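Local coordinates for protein single-stranded-DNA-specific exonuclease RecJ (Thermus thermophilus, PDB 2ZXR) that degrades single-stranded DNA exonucleolytically in the 5' to 3' direction, using divalent metal ions, with no detectable activity on single-stranded RNA, at residues 451-454 with 458-461; 480-483 with 488-491; 510-515 with 519-524. All blocks are in the same frame, centred on the assembly; numbering follows the deposited sequence.

Contact 1. Residues 451-454 with 458-461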
loop_
_atom_site.group_PDB
_atom_site.type_symbol
_atom_site.label_atom_id
_atom_site.label_comp_id
_atom_site.label_asym_id
_atom_site.label_seq_id
_atom_site.Cartn_x
_atom_site.Cartn_y
_atom_site.Cartn_z
ATOM N N GLU A 451 1.651 -2.036 -11.547
ATOM C CA GLU A 451 2.954 -2.251 -10.961
ATOM C C GLU A 451 3.949 -1.220 -11.463
ATOM O O GLU A 451 3.811 -0.694 -12.573
ATOM C CB GLU A 451 3.423 -3.638 -11.301
ATOM C CG GLU A 451 2.464 -4.679 -10.820
ATOM C CD GLU A 451 3.082 -6.042 -10.859
ATOM O OE1 GLU A 451 3.701 -6.438 -9.844
ATOM O OE2 GLU A 451 2.960 -6.711 -11.914
ATOM N N PRO A 452 4.991 -0.945 -10.661
ATOM C CA PRO A 452 5.262 -1.558 -9.348
ATOM C C PRO A 452 4.400 -1.118 -8.157
ATOM O O PRO A 452 4.187 0.084 -7.935
ATOM C CB PRO A 452 6.728 -1.228 -9.125
ATOM C CG PRO A 452 6.817 0.169 -9.716
ATOM C CD PRO A 452 6.027 0.043 -11.012
ATOM N N TYR A 453 3.902 -2.107 -7.407
ATOM C CA TYR A 453 3.121 -1.869 -6.193
ATOM C C TYR A 453 4.086 -1.489 -5.075
ATOM O O TYR A 453 5.223 -1.986 -5.010
ATOM C CB TYR A 453 2.364 -3.132 -5.730
ATOM C CG TYR A 453 1.219 -3.534 -6.633
ATOM C CD1 TYR A 453 0.244 -2.606 -6.991
ATOM C CD2 TYR A 453 1.130 -4.827 -7.149
ATOM C CE1 TYR A 453 -0.784 -2.946 -7.835
ATOM C CE2 TYR A 453 0.096 -5.188 -8.002
ATOM C CZ TYR A 453 -0.865 -4.232 -8.335
ATOM O OH TYR A 453 -1.941 -4.562 -9.114
ATOM N N GLY A 454 3.628 -0.621 -4.189
ATOM C CA GLY A 454 4.457 -0.213 -3.062
ATOM C C GLY A 454 3.751 0.823 -2.217
ATOM O O GLY A 454 2.532 0.993 -2.325
ATOM N N PRO A 458 -0.755 0.320 -3.287
ATOM C CA PRO A 458 -0.734 -1.044 -2.767
ATOM C C PRO A 458 -1.529 -1.903 -3.734
ATOM O O PRO A 458 -2.338 -1.405 -4.494
ATOM C CB PRO A 458 -1.440 -0.912 -1.426
ATOM C CG PRO A 458 -2.440 0.143 -1.687
ATOM C CD PRO A 458 -1.645 1.172 -2.478
ATOM N N GLU A 459 -1.278 -3.193 -3.748
ATOM C CA GLU A 459 -2.039 -4.038 -4.627
ATOM C C GLU A 459 -3.530 -3.919 -4.190
ATOM O O GLU A 459 -3.851 -3.876 -2.990
ATOM C CB GLU A 459 -1.521 -5.460 -4.483
ATOM C CG GLU A 459 -2.129 -6.461 -5.406
ATOM C CD GLU A 459 -1.351 -7.754 -5.370
ATOM O OE1 GLU A 459 -0.394 -7.854 -4.574
ATOM O OE2 GLU A 459 -1.693 -8.658 -6.131
ATOM N N PRO A 460 -4.451 -3.824 -5.159
ATOM C CA PRO A 460 -5.881 -3.713 -4.821
ATOM C C PRO A 460 -6.488 -4.962 -4.166
ATOM O O PRO A 460 -6.084 -6.099 -4.464
ATOM C CB PRO A 460 -6.538 -3.436 -6.171
ATOM C CG PRO A 460 -5.645 -4.110 -7.123
ATOM C CD PRO A 460 -4.253 -3.770 -6.618
ATOM N N LEU A 461 -7.470 -4.742 -3.291
ATOM C CA LEU A 461 -8.169 -5.839 -2.631
ATOM C C LEU A 461 -9.625 -5.884 -3.088
ATOM O O LEU A 461 -10.293 -4.840 -3.165
ATOM C CB LEU A 461 -8.148 -5.671 -1.120
ATOM C CG LEU A 461 -6.794 -5.717 -0.431
ATOM C CD1 LEU A 461 -6.959 -5.158 0.981
ATOM C CD2 LEU A 461 -6.256 -7.151 -0.431
#
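With CG anti to its own carbonyl carbon (chi1 -70°), the Tyr-453 side chain reaches toward residues 458-461, where Glu-459 turns its CG anti to the backbone N (chi1 -175°), which lays CB and CG along the CD2-CE2 side of the ring. The centre of the ring is taken by backbone: Glu-459 CA lies 3.6 Å from the centroid of the Tyr-453 ring, almost on its normal, in a CH-pi contact. The extended glutamate chain then follows the ring toward its rim. Its CB lies by Tyr-453 CD2, and Glu-459 CG comes within 3.6 Å of Tyr-453 CE2. The carboxylate beyond is turned nearly parallel to the ring, the two planes only 8° apart.

At the phenol end the neighbour changes to Pro-460, whose CD is 3.5 Å from Tyr-453 OH; this side chain crosses the tyrosine at about a right angle. Near the base of the ring, Tyr-453 CD1 is 3.8 Å from Pro-458 C. Gly-454 O also approaches Pro-458 N, but the proline nitrogen has no hydrogen to offer.

Both segments belong to the loop between helix 440-447 and strand 462-466, and Leu-447 of that helix touches Tyr-453 as well as Pro-460. Pro-452, which follows a cis peptide bond, packs on helix 227-239. Between the two segments the chemistry is therefore aromatic and aliphatic contact without a polar bond, so the fit between them rests on van der Waals and CH-pi contact, and the prolines probably limit the backbone's freedom.

Contact 2. Residues 480-483 with 488-491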
loop_
_atom_site.group_PDB
_atom_site.type_symbol
_atom_site.label_atom_id
_atom_site.label_comp_id
_atom_site.label_asym_id
_atom_site.label_seq_id
_atom_site.Cartn_x
_atom_site.Cartn_y
_atom_site.Cartn_z
ATOM N N LEU A 480 -5.891 -22.662 5.554
ATOM C CA LEU A 480 -6.995 -23.397 4.929
ATOM C C LEU A 480 -7.386 -22.852 3.550
ATOM O O LEU A 480 -6.818 -21.864 3.057
ATOM C CB LEU A 480 -8.231 -23.390 5.840
ATOM C CG LEU A 480 -9.039 -22.102 6.057
ATOM C CD1 LEU A 480 -9.974 -21.888 4.891
ATOM C CD2 LEU A 480 -9.866 -22.201 7.336
ATOM N N ALA A 481 -8.376 -23.499 2.942
ATOM C CA ALA A 481 -8.856 -23.105 1.632
ATOM C C ALA A 481 -10.326 -23.452 1.483
ATOM O O ALA A 481 -10.789 -24.470 1.996
ATOM C CB ALA A 481 -8.045 -23.801 0.562
ATOM N N PHE A 482 -11.064 -22.600 0.783
ATOM C CA PHE A 482 -12.488 -22.825 0.561
ATOM C C PHE A 482 -12.936 -22.070 -0.682
ATOM O O PHE A 482 -12.122 -21.406 -1.334
ATOM C CB PHE A 482 -13.296 -22.382 1.785
ATOM C CG PHE A 482 -13.159 -20.933 2.110
ATOM C CD1 PHE A 482 -14.055 -20.002 1.597
ATOM C CD2 PHE A 482 -12.109 -20.487 2.910
ATOM C CE1 PHE A 482 -13.908 -18.645 1.873
ATOM C CE2 PHE A 482 -11.950 -19.136 3.192
ATOM C CZ PHE A 482 -12.852 -18.213 2.671
ATOM N N ARG A 483 -14.219 -22.166 -1.013
ATOM C CA ARG A 483 -14.731 -21.498 -2.197
ATOM C C ARG A 483 -15.900 -20.572 -1.976
ATOM O O ARG A 483 -16.776 -20.841 -1.156
ATOM C CB ARG A 483 -15.135 -22.527 -3.257
ATOM C CG ARG A 483 -13.973 -23.130 -3.994
ATOM C CD ARG A 483 -14.397 -23.559 -5.386
ATOM N NE ARG A 483 -13.242 -23.711 -6.268
ATOM C CZ ARG A 483 -12.236 -24.550 -6.041
ATOM N NH1 ARG A 483 -12.243 -25.325 -4.956
ATOM N NH2 ARG A 483 -11.218 -24.608 -6.893
ATOM N N ARG A 488 -11.705 -20.008 -5.707
ATOM C CA ARG A 488 -10.937 -20.604 -4.622
ATOM C C ARG A 488 -10.126 -19.572 -3.859
ATOM O O ARG A 488 -9.371 -18.799 -4.454
ATOM C CB ARG A 488 -9.987 -21.702 -5.127
ATOM C CG ARG A 488 -9.313 -22.449 -3.959
ATOM C CD ARG A 488 -8.690 -23.788 -4.356
ATOM N NE ARG A 488 -7.269 -23.672 -4.645
ATOM C CZ ARG A 488 -6.292 -24.144 -3.877
ATOM N NH1 ARG A 488 -6.570 -24.791 -2.750
ATOM N NH2 ARG A 488 -5.026 -23.944 -4.231
ATOM N N VAL A 489 -10.262 -19.580 -2.538
ATOM C CA VAL A 489 -9.548 -18.638 -1.691
ATOM C C VAL A 489 -8.708 -19.338 -0.625
ATOM O O VAL A 489 -9.122 -20.351 -0.072
ATOM C CB VAL A 489 -10.561 -17.597 -1.072
ATOM C CG1 VAL A 489 -11.936 -18.170 -1.046
ATOM C CG2 VAL A 489 -10.143 -17.166 0.318
ATOM N N LEU A 490 -7.511 -18.801 -0.380
ATOM C CA LEU A 490 -6.559 -19.321 0.595
ATOM C C LEU A 490 -6.497 -18.333 1.732
ATOM O O LEU A 490 -6.469 -17.118 1.506
ATOM C CB LEU A 490 -5.175 -19.440 -0.026
ATOM C CG LEU A 490 -5.118 -20.314 -1.270
ATOM C CD1 LEU A 490 -3.834 -20.002 -2.039
ATOM C CD2 LEU A 490 -5.197 -21.788 -0.864
ATOM N N ALA A 491 -6.446 -18.845 2.954
ATOM C CA ALA A 491 -6.443 -17.968 4.114
ATOM C C ALA A 491 -5.853 -18.557 5.393
ATOM O O ALA A 491 -5.740 -19.768 5.553
ATOM C CB ALA A 491 -7.887 -17.516 4.388
#
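The Arg-488 side chain passes obliquely against that of Arg-483, with its CB over one face of the Arg-483 guanidinium, 3.6 Å from Arg-483 NH2. The next carbon, CG, passes the carbonyl oxygen of Phe-482, and Arg-488 CD is still only 3.7 Å from Arg-483 NH2. There the chain bends (chi3 96°), turning the polar end away from the other arginine. Its NE forms a salt bridge with Glu-521, which probably offsets the positive charge gathered here, while Arg-488 NH1 reaches to 3.8 Å from Ala-481 CB. Leu-490 CD2 lies over a face of the Arg-488 guanidinium and also touches Ala-481 CB.

Phe-482 and Val-489 meet on the other face of the sheet. Phe-482 CG stands between its backbone N and carbonyl carbon (chi1 61°), which brings the ring across to the valine. Val-489 CG1 sits over the ring, off-centre, 3.6 Å from Phe-482 CE1 in a CH-pi contact, and CG2 reaches CZ; Leu-480 CD1 meets the ring edge in plane.

Between the strands run four backbone hydrogen bonds, a reciprocal pair joining Leu-480 with Ala-491 and another joining Phe-482 with Val-489. The straightest is from Val-489 N to Phe-482 O, at 2.9 Å with an angle of 175° at the hydrogen. Ala-481 with Leu-490 and Arg-483 with Arg-488 form the intervening non-hydrogen-bonded pairs.

This is an antiparallel beta hairpin within the OB domain. Strand 479-484 is flanked by strand 471-473 and strand 487-492 by strand 517-528, with backbone hydrogen bonds between Ala-481 and Arg-472, and between Leu-490 and both Val-522 and Ala-524 of strand 517-528.

Contact 3. Residues 510-515 with 519-524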
loop_
_atom_site.group_PDB
_atom_site.type_symbol
_atom_site.label_atom_id
_atom_site.label_comp_id
_atom_site.label_asym_id
_atom_site.label_seq_id
_atom_site.Cartn_x
_atom_site.Cartn_y
_atom_site.Cartn_z
ATOM N N SER A 510 -5.046 -13.489 -7.345
ATOM C CA SER A 510 -3.745 -14.076 -7.616
ATOM C C SER A 510 -3.701 -15.005 -8.823
ATOM O O SER A 510 -4.683 -15.698 -9.144
ATOM C CB SER A 510 -3.289 -14.863 -6.386
ATOM O OG SER A 510 -3.643 -14.166 -5.219
ATOM N N GLU A 511 -2.543 -15.008 -9.484
ATOM C CA GLU A 511 -2.307 -15.893 -10.620
ATOM C C GLU A 511 -1.285 -16.868 -10.051
ATOM O O GLU A 511 -0.113 -16.521 -9.913
ATOM C CB GLU A 511 -1.698 -15.143 -11.805
ATOM C CG GLU A 511 -1.445 -16.042 -13.039
ATOM C CD GLU A 511 -0.907 -15.270 -14.253
ATOM O OE1 GLU A 511 0.250 -14.810 -14.206
ATOM O OE2 GLU A 511 -1.645 -15.110 -15.258
ATOM N N ASN A 512 -1.729 -18.065 -9.687
ATOM C CA ASN A 512 -0.823 -19.056 -9.123
ATOM C C ASN A 512 -0.396 -20.069 -10.179
ATOM O O ASN A 512 -1.225 -20.681 -10.843
ATOM C CB ASN A 512 -1.484 -19.782 -7.943
ATOM C CG ASN A 512 -1.835 -18.839 -6.810
ATOM O OD1 ASN A 512 -1.080 -17.927 -6.507
ATOM N ND2 ASN A 512 -2.975 -19.068 -6.175
ATOM N N ALA A 513 0.908 -20.241 -10.335
ATOM C CA ALA A 513 1.411 -21.177 -11.322
ATOM C C ALA A 513 1.839 -22.469 -10.652
ATOM O O ALA A 513 2.348 -22.474 -9.528
ATOM C CB ALA A 513 2.578 -20.563 -12.072
ATOM N N TRP A 514 1.611 -23.568 -11.350
ATOM C CA TRP A 514 1.991 -24.873 -10.841
ATOM C C TRP A 514 1.976 -25.921 -11.944
ATOM O O TRP A 514 1.048 -25.988 -12.745
ATOM C CB TRP A 514 1.058 -25.309 -9.720
ATOM C CG TRP A 514 1.470 -26.614 -9.148
ATOM C CD1 TRP A 514 1.137 -27.853 -9.607
ATOM C CD2 TRP A 514 2.362 -26.817 -8.046
ATOM N NE1 TRP A 514 1.769 -28.822 -8.858
ATOM C CE2 TRP A 514 2.530 -28.212 -7.897
ATOM C CE3 TRP A 514 3.041 -25.954 -7.173
ATOM C CZ2 TRP A 514 3.351 -28.770 -6.909
ATOM C CZ3 TRP A 514 3.859 -26.507 -6.187
ATOM C CH2 TRP A 514 4.006 -27.906 -6.067
ATOM N N ASN A 515 3.028 -26.729 -11.990
ATOM C CA ASN A 515 3.093 -27.783 -12.987
ATOM C C ASN A 515 2.911 -27.171 -14.378
ATOM O O ASN A 515 2.278 -27.763 -15.253
ATOM C CB ASN A 515 1.985 -28.802 -12.699
ATOM C CG ASN A 515 2.362 -30.202 -13.107
ATOM O OD1 ASN A 515 3.550 -30.535 -13.186
ATOM N ND2 ASN A 515 1.357 -31.045 -13.349
ATOM N N ALA A 519 -3.657 -20.788 -12.294
ATOM C CA ALA A 519 -4.951 -20.865 -11.618
ATOM C C ALA A 519 -5.209 -19.485 -10.990
ATOM O O ALA A 519 -4.353 -18.958 -10.273
ATOM C CB ALA A 519 -4.934 -21.940 -10.525
ATOM N N TYR A 520 -6.387 -18.918 -11.261
ATOM C CA TYR A 520 -6.754 -17.604 -10.748
ATOM C C TYR A 520 -7.540 -17.742 -9.484
ATOM O O TYR A 520 -8.686 -18.145 -9.497
ATOM C CB TYR A 520 -7.528 -16.860 -11.815
ATOM C CG TYR A 520 -6.610 -16.576 -12.961
ATOM C CD1 TYR A 520 -5.835 -15.413 -12.978
ATOM C CD2 TYR A 520 -6.412 -17.527 -13.969
ATOM C CE1 TYR A 520 -4.885 -15.202 -13.963
ATOM C CE2 TYR A 520 -5.462 -17.330 -14.956
ATOM C CZ TYR A 520 -4.701 -16.170 -14.949
ATOM O OH TYR A 520 -3.750 -15.967 -15.912
ATOM N N GLU A 521 -6.917 -17.384 -8.378
ATOM C CA GLU A 521 -7.550 -17.554 -7.084
ATOM C C GLU A 521 -7.381 -16.325 -6.237
ATOM O O GLU A 521 -6.749 -15.358 -6.651
ATOM C CB GLU A 521 -6.900 -18.749 -6.389
ATOM C CG GLU A 521 -6.757 -19.941 -7.328
ATOM C CD GLU A 521 -5.956 -21.078 -6.732
ATOM O OE1 GLU A 521 -6.511 -22.195 -6.660
ATOM O OE2 GLU A 521 -4.780 -20.851 -6.346
ATOM N N VAL A 522 -7.936 -16.372 -5.036
ATOM C CA VAL A 522 -7.836 -15.243 -4.139
ATOM C C VAL A 522 -7.114 -15.608 -2.859
ATOM O O VAL A 522 -7.385 -16.634 -2.238
ATOM C CB VAL A 522 -9.240 -14.662 -3.802
ATOM C CG1 VAL A 522 -9.131 -13.603 -2.745
ATOM C CG2 VAL A 522 -9.857 -14.058 -5.046
ATOM N N GLN A 523 -6.171 -14.761 -2.487
ATOM C CA GLN A 523 -5.401 -14.941 -1.279
ATOM C C GLN A 523 -6.057 -13.970 -0.324
ATOM O O GLN A 523 -5.972 -12.755 -0.517
ATOM C CB GLN A 523 -3.952 -14.517 -1.518
ATOM C CG GLN A 523 -3.036 -14.665 -0.309
ATOM C CD GLN A 523 -2.629 -16.115 -0.070
ATOM O OE1 GLN A 523 -2.293 -16.839 -1.013
ATOM N NE2 GLN A 523 -2.639 -16.540 1.198
ATOM N N ALA A 524 -6.704 -14.492 0.703
ATOM C CA ALA A 524 -7.378 -13.625 1.661
ATOM C C ALA A 524 -6.410 -12.860 2.576
ATOM O O ALA A 524 -5.496 -13.454 3.126
ATOM C CB ALA A 524 -8.358 -14.448 2.501
HETATM O O HOH W 1 -2.678 -17.162 -3.632
#
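The ring of Tyr-520 lies alongside the side chain of Glu-511, both pointing the same way, with Glu-511 CG 3.7 Å from Tyr-520 CE1. The glutamate chain, extended with CG anti to the backbone N (chi1 -179°), carries its carboxylate to the phenol, where Tyr-520 OH donates to Glu-511 OE2; the modelled length of 2.4 Å is very short and its exact value doubtful. Phe-444 of helix 440-447 touches both residues.

On the opposite face of the sheet, Asn-512 and Glu-521 cross at about a right angle. Asn-512 ND2 donates to the anti lone pair of Glu-521 OE2, OE2 itself lying in the plane of the Asn-512 amide; modelled at 2.5 Å, the bond is shorter than usual and its length equally uncertain. OE1 has its partner in Arg-488, so each carboxylate oxygen has a polar partner. A water links Asn-512 ND2 to Gln-523 OE1, extending the polar network along the strand.

Reciprocal backbone hydrogen bonds join Ser-510 with Glu-521 and Asn-512 with Ala-519. The non-hydrogen-bonded pair between them, Glu-511 with Tyr-520, completes the alternation of an antiparallel beta hairpin, here formed by strands 503-514 and 517-528 of the OB domain.

How the contacts relate
All three contacts fall within the OB domain. Contact 2 is the buried one, contact 3 is partly buried and contact 1 lies at the surface. Contacts 2 and 3 are hairpins of a single sheet, with strands 487-492 and 517-528 as neighbours, and they touch directly, through a salt bridge and through packing of Ala-491 on Ala-524. Contact 1 belongs to a loop and touches neither, its centre about 16 Å from that of contact 3; helix 440-447 nevertheless meets side chains of contacts 1 and 3. Backbone pairing orders both hairpins; contact 2 adds a phenylalanine-valine face and an arginine face, contact 3 carboxylate bonds to a tyrosine and an amide, whereas the loop relies on ring contacts.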